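Local coordinates for protein myosin-I heavy chain (Dictyostelium discoideum, PDB 5EJR) that works as an actin-based motor with ATPase activity in early phagocytosis and adhesion, this chain being the second MyTH4-FERM module of its tail, at residues S168-A171 with V172-K176; Q376-S380 with Q381-V385. All blocks are in the same frame, centred on the assembly; numbering follows the deposited sequence. Where two conformers were deposited one is given.

Contact 1 of 2, residues S168-A171 with V172-K176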
loop_
_atom_site.group_PDB
_atom_site.type_symbol
_atom_site.label_atom_id
_atom_site.label_comp_id
_atom_site.label_asym_id
_atom_site.label_seq_id
_atom_site.Cartn_x
_atom_site.Cartn_y
_atom_site.Cartn_z
ATOM N N SER A 168 3.869 28.033 9.778
ATOM C CA SER A 168 4.481 26.734 10.032
ATOM C C SER A 168 4.247 25.814 8.831
ATOM O O SER A 168 5.115 25.006 8.501
ATOM C CB SER A 168 3.966 26.123 11.336
ATOM O OG SER A 168 2.656 25.590 11.239
ATOM N N LEU A 169 3.094 25.992 8.158
ATOM C CA LEU A 169 2.697 25.281 6.950
ATOM C C LEU A 169 3.593 25.686 5.772
ATOM O O LEU A 169 3.945 24.823 4.975
ATOM C CB LEU A 169 1.208 25.531 6.647
ATOM C CG LEU A 169 0.618 25.076 5.288
ATOM C CD1 LEU A 169 0.886 23.571 4.990
ATOM C CD2 LEU A 169 -0.864 25.322 5.261
ATOM N N ILE A 170 3.946 26.980 5.655
ATOM C CA ILE A 170 4.831 27.472 4.596
ATOM C C ILE A 170 6.252 27.010 4.911
ATOM O O ILE A 170 6.998 26.636 3.995
ATOM C CB ILE A 170 4.741 29.014 4.401
ATOM C CG1 ILE A 170 3.355 29.436 3.852
ATOM C CG2 ILE A 170 5.872 29.524 3.487
ATOM C CD1 ILE A 170 3.064 31.043 3.896
ATOM N N ALA A 171 6.628 27.032 6.206
ATOM C CA ALA A 171 7.953 26.573 6.619
ATOM C C ALA A 171 8.156 25.062 6.327
ATOM O O ALA A 171 9.286 24.669 6.028
ATOM C CB ALA A 171 8.186 26.868 8.092
ATOM N N VAL A 172 7.078 24.231 6.390
ATOM C CA VAL A 172 7.210 22.790 6.087
ATOM C C VAL A 172 7.401 22.609 4.563
ATOM O O VAL A 172 8.245 21.803 4.162
ATOM C CB VAL A 172 6.133 21.845 6.719
ATOM C CG1 VAL A 172 4.738 22.040 6.135
ATOM C CG2 VAL A 172 6.556 20.378 6.637
ATOM N N CYS A 173 6.717 23.448 3.733
ATOM C CA CYS A 173 6.887 23.447 2.274
ATOM C C CYS A 173 8.334 23.711 1.931
ATOM O O CYS A 173 8.903 22.987 1.115
ATOM C CB CYS A 173 5.973 24.472 1.612
ATOM S SG CYS A 173 4.216 24.100 1.772
ATOM N N ILE A 174 8.936 24.726 2.582
ATOM C CA ILE A 174 10.337 25.132 2.405
ATOM C C ILE A 174 11.265 23.974 2.801
ATOM O O ILE A 174 12.237 23.719 2.089
ATOM C CB ILE A 174 10.638 26.442 3.204
ATOM C CG1 ILE A 174 9.833 27.635 2.629
ATOM C CG2 ILE A 174 12.153 26.762 3.269
ATOM C CD1 ILE A 174 9.626 28.844 3.609
ATOM N N GLU A 175 10.958 23.277 3.924
ATOM C CA GLU A 175 11.746 22.130 4.408
ATOM C C GLU A 175 11.741 21.011 3.360
ATOM O O GLU A 175 12.799 20.471 3.032
ATOM C CB GLU A 175 11.186 21.600 5.748
ATOM C CG GLU A 175 11.935 20.390 6.308
ATOM C CD GLU A 175 11.133 19.391 7.128
ATOM O OE1 GLU A 175 10.166 19.800 7.813
ATOM O OE2 GLU A 175 11.501 18.194 7.113
ATOM N N LYS A 176 10.552 20.687 2.829
ATOM C CA LYS A 176 10.365 19.636 1.831
ATOM C C LYS A 176 11.005 19.954 0.474
ATOM O O LYS A 176 11.357 19.018 -0.235
ATOM C CB LYS A 176 8.884 19.255 1.679
ATOM C CG LYS A 176 8.230 18.636 2.918
ATOM C CD LYS A 176 8.986 17.404 3.445
ATOM C CE LYS A 176 8.428 16.887 4.744
ATOM N NZ LYS A 176 9.508 16.401 5.640
#

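Contact 2 of 2, residues Q376-S380 with Q381-V385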
loop_
_atom_site.group_PDB
_atom_site.type_symbol
_atom_site.label_atom_id
_atom_site.label_comp_id
_atom_site.label_asym_id
_atom_site.label_seq_id
_atom_site.Cartn_x
_atom_site.Cartn_y
_atom_site.Cartn_z
ATOM N N GLN A 376 -16.533 -26.741 4.411
ATOM C CA GLN A 376 -16.059 -27.433 3.207
ATOM C C GLN A 376 -15.810 -28.940 3.431
ATOM O O GLN A 376 -16.168 -29.769 2.594
ATOM C CB GLN A 376 -14.797 -26.720 2.668
ATOM C CG GLN A 376 -15.064 -25.310 2.131
ATOM C CD GLN A 376 -15.053 -24.164 3.139
ATOM O OE1 GLN A 376 -15.059 -24.342 4.376
ATOM N NE2 GLN A 376 -15.049 -22.937 2.612
ATOM N N ILE A 377 -15.261 -29.301 4.601
ATOM C CA ILE A 377 -15.010 -30.689 5.005
ATOM C C ILE A 377 -16.313 -31.294 5.591
ATOM O O ILE A 377 -16.643 -32.442 5.317
ATOM C CB ILE A 377 -13.871 -30.676 6.079
ATOM C CG1 ILE A 377 -12.480 -30.223 5.486
ATOM C CG2 ILE A 377 -13.763 -31.992 6.831
ATOM C CD1 ILE A 377 -11.885 -31.083 4.497
ATOM N N LEU A 378 -16.969 -30.551 6.478
ATOM C CA LEU A 378 -18.200 -30.963 7.161
ATOM C C LEU A 378 -19.262 -31.437 6.144
ATOM O O LEU A 378 -19.965 -32.402 6.418
ATOM C CB LEU A 378 -18.770 -29.788 8.002
ATOM C CG LEU A 378 -20.142 -30.039 8.717
ATOM C CD1 LEU A 378 -20.009 -31.085 9.847
ATOM C CD2 LEU A 378 -20.669 -28.742 9.349
ATOM N N ASN A 379 -19.350 -30.761 4.983
ATOM C CA ASN A 379 -20.279 -31.054 3.897
ATOM C C ASN A 379 -20.293 -32.493 3.421
ATOM O O ASN A 379 -21.321 -32.959 2.918
ATOM C CB ASN A 379 -19.962 -30.142 2.698
ATOM C CG ASN A 379 -20.479 -28.762 2.873
ATOM O OD1 ASN A 379 -21.101 -28.449 3.893
ATOM N ND2 ASN A 379 -20.102 -27.858 1.965
ATOM N N SER A 380 -19.166 -33.193 3.544
ATOM C CA SER A 380 -19.048 -34.546 3.005
ATOM C C SER A 380 -19.824 -35.629 3.793
ATOM O O SER A 380 -20.065 -36.686 3.240
ATOM C CB SER A 380 -17.577 -34.934 2.821
ATOM O OG SER A 380 -16.989 -35.438 4.012
ATOM N N GLN A 381 -20.185 -35.380 5.065
ATOM C CA GLN A 381 -20.927 -36.357 5.890
ATOM C C GLN A 381 -21.902 -35.645 6.799
ATOM O O GLN A 381 -21.655 -34.502 7.180
ATOM C CB GLN A 381 -19.973 -37.169 6.821
ATOM C CG GLN A 381 -18.994 -38.146 6.160
ATOM C CD GLN A 381 -19.603 -39.254 5.322
ATOM O OE1 GLN A 381 -20.608 -39.860 5.705
ATOM N NE2 GLN A 381 -19.045 -39.525 4.148
ATOM N N ASN A 382 -22.958 -36.357 7.249
ATOM C CA ASN A 382 -23.889 -35.827 8.250
ATOM C C ASN A 382 -23.071 -35.551 9.545
ATOM O O ASN A 382 -22.222 -36.346 9.902
ATOM C CB ASN A 382 -25.014 -36.862 8.531
ATOM C CG ASN A 382 -26.140 -36.286 9.315
ATOM O OD1 ASN A 382 -25.957 -35.816 10.438
ATOM N ND2 ASN A 382 -27.323 -36.238 8.703
ATOM N N ILE A 383 -23.297 -34.413 10.207
ATOM C CA ILE A 383 -22.599 -34.015 11.435
ATOM C C ILE A 383 -22.657 -35.127 12.532
ATOM O O ILE A 383 -21.679 -35.305 13.273
ATOM C CB ILE A 383 -23.092 -32.618 11.927
ATOM C CG1 ILE A 383 -22.196 -32.094 13.082
ATOM C CG2 ILE A 383 -24.608 -32.633 12.312
ATOM C CD1 ILE A 383 -22.180 -30.572 13.286
ATOM N N LYS A 384 -23.756 -35.927 12.559
ATOM C CA LYS A 384 -23.904 -37.051 13.479
ATOM C C LYS A 384 -22.859 -38.117 13.185
ATOM O O LYS A 384 -22.360 -38.744 14.115
ATOM C CB LYS A 384 -25.310 -37.666 13.364
ATOM C CG LYS A 384 -26.386 -36.891 14.102
ATOM C CD LYS A 384 -27.747 -37.527 13.753
ATOM C CE LYS A 384 -28.924 -36.852 14.407
ATOM N NZ LYS A 384 -30.199 -37.530 14.048
ATOM N N VAL A 385 -22.482 -38.293 11.909
ATOM C CA VAL A 385 -21.432 -39.249 11.519
ATOM C C VAL A 385 -20.052 -38.661 11.940
ATOM O O VAL A 385 -19.192 -39.382 12.434
ATOM C CB VAL A 385 -21.491 -39.634 10.012
ATOM C CG1 VAL A 385 -20.332 -40.565 9.633
ATOM C CG2 VAL A 385 -22.841 -40.267 9.649
#

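Contact 1 of 2, residues S168-A171 with V172-K176
Ser168 O accepts from Val172 N at 3.0 Å, the first of four i to i+4 backbone bonds that join residues 168-171 to 172-176. This bond is bent, with an N-H...O angle of 136°. Ile174 N reaches Ile170 O at 3.1 Å and more directly, at 160°. Glu175 N gives to Ala171 O at 3.0 Å. Cys173 N to Leu169 O is weak, at 3.3 Å. Lys176 N continues the pattern to Val172 O. Two side-chain atoms also crowd the Leu169 carbonyl oxygen. Val172 CG1 lies 3.1 Å from Leu169 O, and Cys173 SG sits near it too. Val172 chi1 of 68° puts CG1 between its own N and carbonyl carbon, turned back over the preceding turn.

Ile170 and Ile174 meet one turn apart, CG2 of Ile170 lying 3.8 Å from CD1 of Ile174. Both rest on Leu152 of helix 142-159, while Leu169 and Cys173 lean on helix 121-137, at Lys125 and Ile131.

Ser168 OG bonds to Gln165 O, one turn back, and Lys176 O to Ser179 OG. Lys176 NZ forms a salt bridge with Glu175 OE2 at 3.1 Å, coming from above the carboxylate plane. The arrangement is that of a regular, amphipathic alpha-helix, here 164-178, packed within the helical bundle of a MyTH4 domain.

Contact 2 of 2, residues Q376-S380 with Q381-V385
A type I beta turn from Leu378 to Gln381 links helix 375-378 to helix 383-394 in the central, helical part of the FERM domain. Gln381 N closes the turn by giving to Leu378 O at 3.3 Å. The bond is nearly straight, at 165°, but the donor lies above the carbonyl plane. Trp386 NE1 also donates to Leu378 O, so two N-H groups grip this oxygen. Ser380 N bonds to Ile377 O at 3.2 Å.

Beyond the turn the chain extends through Gln381 and Asn382 and then coils again. Asn382 is the N-cap. Its OD1 accepts from Lys384 N at 3.1 Å, in the carbonyl plane and on a lone pair. Asn382 O takes Val385 N at 2.8 Å, a backbone bond at the start of the new helix.

Leu378 and Ile383 bridge the turn with apolar groups. Leu378 CD1 lies 4.0 Å from Ile383 CB and about as far from its CG1. Leu378 chi1 of 176° and chi2 of 68° together carry this methyl across to Ile383. Both side chains also touch Arg370 of helix 366-370.

Ser380 OG bonds to Glu341 OE2, as does Gln381 NE2 in the conformer given. The whole is a short interhelical turn, closed as a type I beta turn and followed by an asparagine N-cap, in the helical lobe of a FERM domain.

Contact 1 and contact 2 lie in different domains of one chain, the first in the MyTH4 domain and the second in the helical part of the FERM domain. Their centres are 64 Å apart and their nearest atoms about 46 Å, so they do not touch. They fall on opposite sides of the chain's centre, the centre of contact 1 about 26 Å and that of contact 2 about 40 Å from it. Along the sequence they are in series. Contact 1 is partly buried within a continuing helix, whereas contact 2 is a surface turn where one helix gives way to the next. Both combine local hydrogen bonds with contacts between aliphatic side chains.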